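Local structure of VOC domain-containing protein (Streptococcus mutans, 3L7T) at residues H8-V13 against E53-G58. The protein binds zinc and belongs to the glyoxalase (vicinal oxygen chelate) superfamily, with a possible but unproven lactoylglutathione lyase activity. Numbering follows the deposited sequence.
Sequences HVALIV and ELEIFG. With ZN (zinc ion), chain E.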
loop_
_atom_site.group_PDB
_atom_site.type_symbol
_atom_site.label_atom_id
_atom_site.label_comp_id
_atom_site.label_asym_id
_atom_site.label_seq_id
_atom_site.Cartn_x
_atom_site.Cartn_y
_atom_site.Cartn_z
ATOM N N HIS A 8 -1.777 8.240 -4.351
ATOM C CA HIS A 8 -2.810 7.402 -3.722
ATOM C C HIS A 8 -2.316 5.976 -3.512
ATOM O O HIS A 8 -1.308 5.544 -4.106
ATOM C CB HIS A 8 -4.125 7.431 -4.556
ATOM C CG HIS A 8 -4.032 6.734 -5.882
ATOM N ND1 HIS A 8 -3.720 7.394 -7.053
ATOM C CD2 HIS A 8 -4.298 5.454 -6.233
ATOM C CE1 HIS A 8 -3.792 6.546 -8.067
ATOM N NE2 HIS A 8 -4.094 5.352 -7.584
ATOM N N VAL A 9 -3.017 5.266 -2.624
ATOM C CA VAL A 9 -2.763 3.855 -2.359
ATOM C C VAL A 9 -4.112 3.200 -2.567
ATOM O O VAL A 9 -5.127 3.734 -2.114
ATOM C CB VAL A 9 -2.387 3.640 -0.883
ATOM C CG1 VAL A 9 -1.901 2.200 -0.684
ATOM C CG2 VAL A 9 -1.233 4.591 -0.504
ATOM N N ALA A 10 -4.119 2.098 -3.297
ATOM C CA ALA A 10 -5.367 1.392 -3.623
ATOM C C ALA A 10 -5.384 0.073 -2.889
ATOM O O ALA A 10 -4.335 -0.496 -2.575
ATOM C CB ALA A 10 -5.445 1.161 -5.113
ATOM N N LEU A 11 -6.589 -0.387 -2.568
ATOM C CA LEU A 11 -6.709 -1.677 -1.917
ATOM C C LEU A 11 -7.992 -2.299 -2.352
ATOM O O LEU A 11 -8.897 -1.606 -2.854
ATOM C CB LEU A 11 -6.659 -1.524 -0.399
ATOM C CG LEU A 11 -7.724 -0.700 0.309
ATOM C CD1 LEU A 11 -8.774 -1.643 0.851
ATOM C CD2 LEU A 11 -7.103 0.079 1.462
ATOM N N ILE A 12 -8.043 -3.613 -2.187
ATOM C CA ILE A 12 -9.197 -4.429 -2.580
ATOM C C ILE A 12 -9.872 -4.987 -1.330
ATOM O O ILE A 12 -9.217 -5.455 -0.418
ATOM C CB ILE A 12 -8.755 -5.577 -3.508
ATOM C CG1 ILE A 12 -8.342 -4.972 -4.863
ATOM C CG2 ILE A 12 -9.910 -6.637 -3.687
ATOM C CD1 ILE A 12 -7.824 -5.939 -5.902
ATOM N N VAL A 13 -11.207 -5.008 -1.326
ATOM C CA VAL A 13 -11.973 -5.514 -0.189
ATOM C C VAL A 13 -12.969 -6.551 -0.736
ATOM O O VAL A 13 -13.214 -6.584 -1.942
ATOM C CB VAL A 13 -12.734 -4.396 0.571
ATOM C CG1 VAL A 13 -11.744 -3.326 1.132
ATOM C CG2 VAL A 13 -13.807 -3.744 -0.315
ATOM N N GLU A 53 -4.767 10.090 -1.337
ATOM C CA GLU A 53 -6.064 9.413 -1.358
ATOM C C GLU A 53 -5.911 7.910 -1.075
ATOM O O GLU A 53 -4.910 7.312 -1.423
ATOM C CB GLU A 53 -6.753 9.626 -2.710
ATOM C CG GLU A 53 -7.058 11.095 -3.010
ATOM C CD GLU A 53 -7.923 11.271 -4.259
ATOM O OE1 GLU A 53 -8.456 10.270 -4.792
ATOM O OE2 GLU A 53 -8.055 12.417 -4.722
ATOM N N LEU A 54 -6.925 7.303 -0.475
ATOM C CA LEU A 54 -7.022 5.832 -0.413
ATOM C C LEU A 54 -8.116 5.424 -1.376
ATOM O O LEU A 54 -9.220 5.953 -1.290
ATOM C CB LEU A 54 -7.446 5.400 1.001
ATOM C CG LEU A 54 -6.562 5.925 2.111
ATOM C CD1 LEU A 54 -7.112 5.389 3.475
ATOM C CD2 LEU A 54 -5.128 5.541 1.911
ATOM N N GLU A 55 -7.809 4.538 -2.323
ATOM C CA GLU A 55 -8.797 4.112 -3.303
ATOM C C GLU A 55 -9.249 2.731 -2.909
ATOM O O GLU A 55 -8.473 1.795 -2.994
ATOM C CB GLU A 55 -8.177 4.009 -4.700
ATOM C CG GLU A 55 -7.806 5.321 -5.339
ATOM C CD GLU A 55 -7.430 5.152 -6.799
ATOM O OE1 GLU A 55 -7.100 4.001 -7.207
ATOM O OE2 GLU A 55 -7.301 6.202 -7.466
ATOM N N ILE A 56 -10.495 2.592 -2.492
ATOM C CA ILE A 56 -11.006 1.286 -2.109
ATOM C C ILE A 56 -11.793 0.677 -3.285
ATOM O O ILE A 56 -12.750 1.293 -3.786
ATOM C CB ILE A 56 -11.894 1.397 -0.874
ATOM C CG1 ILE A 56 -11.205 2.172 0.261
ATOM C CG2 ILE A 56 -12.364 0.018 -0.421
ATOM C CD1 ILE A 56 -9.979 1.548 0.790
ATOM N N PHE A 57 -11.430 -0.541 -3.681
ATOM C CA PHE A 57 -12.120 -1.220 -4.771
ATOM C C PHE A 57 -12.806 -2.440 -4.232
ATOM O O PHE A 57 -12.182 -3.258 -3.585
ATOM C CB PHE A 57 -11.139 -1.682 -5.842
ATOM C CG PHE A 57 -10.558 -0.565 -6.665
ATOM C CD1 PHE A 57 -11.142 -0.197 -7.871
ATOM C CD2 PHE A 57 -9.364 0.033 -6.285
ATOM C CE1 PHE A 57 -10.568 0.784 -8.687
ATOM C CE2 PHE A 57 -8.755 0.993 -7.110
ATOM C CZ PHE A 57 -9.383 1.372 -8.306
ATOM N N GLY A 58 -14.069 -2.637 -4.575
ATOM C CA GLY A 58 -14.695 -3.891 -4.165
ATOM C C GLY A 58 -16.043 -3.944 -4.821
ATOM O O GLY A 58 -16.402 -3.064 -5.599
HETATM ZN ZN ZN E . -4.984 3.539 -8.946
#
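The zinc site of this glyoxalase-family fold lies on the pairing of strands 5-12 and 52-58, the parallel pair in the mixed four-stranded sheet of a βαβββ module; the axes of 8-12 and 53-58 lie 20° apart and come within 4.6 Å. Five backbone hydrogen bonds fix the register, from Val9 N to Glu53 O (3.0 Å) through to Val13 N with Phe57 O, each strand donating and accepting in turn. On the face with Ala10 and Phe57, His8 NE2 binds zinc at 2.4 Å, and Glu55 OE1 is a second ligand at a long 2.8 Å. The His8 ring stacks on the Glu55 carboxylate, the planes 21° apart and OE2 above the ring centre, though the closeness of the two groups is doubtful. Glu55 OE2 also forms a salt bridge with Lys44 NZ. His84 of the second subunit also binds this zinc, and strand 5-12 pairs antiparallel with a strand of that subunit, so the site straddles the interface. Phe57 presents its ring edge to the Ala10 methyl, CE2 lying 3.9 Å from CB. On the other face, Leu11 and Ile56 run alongside each other; at the end of the pairing, Val13 CG1 meets Ile56 CG2 at 3.7 Å.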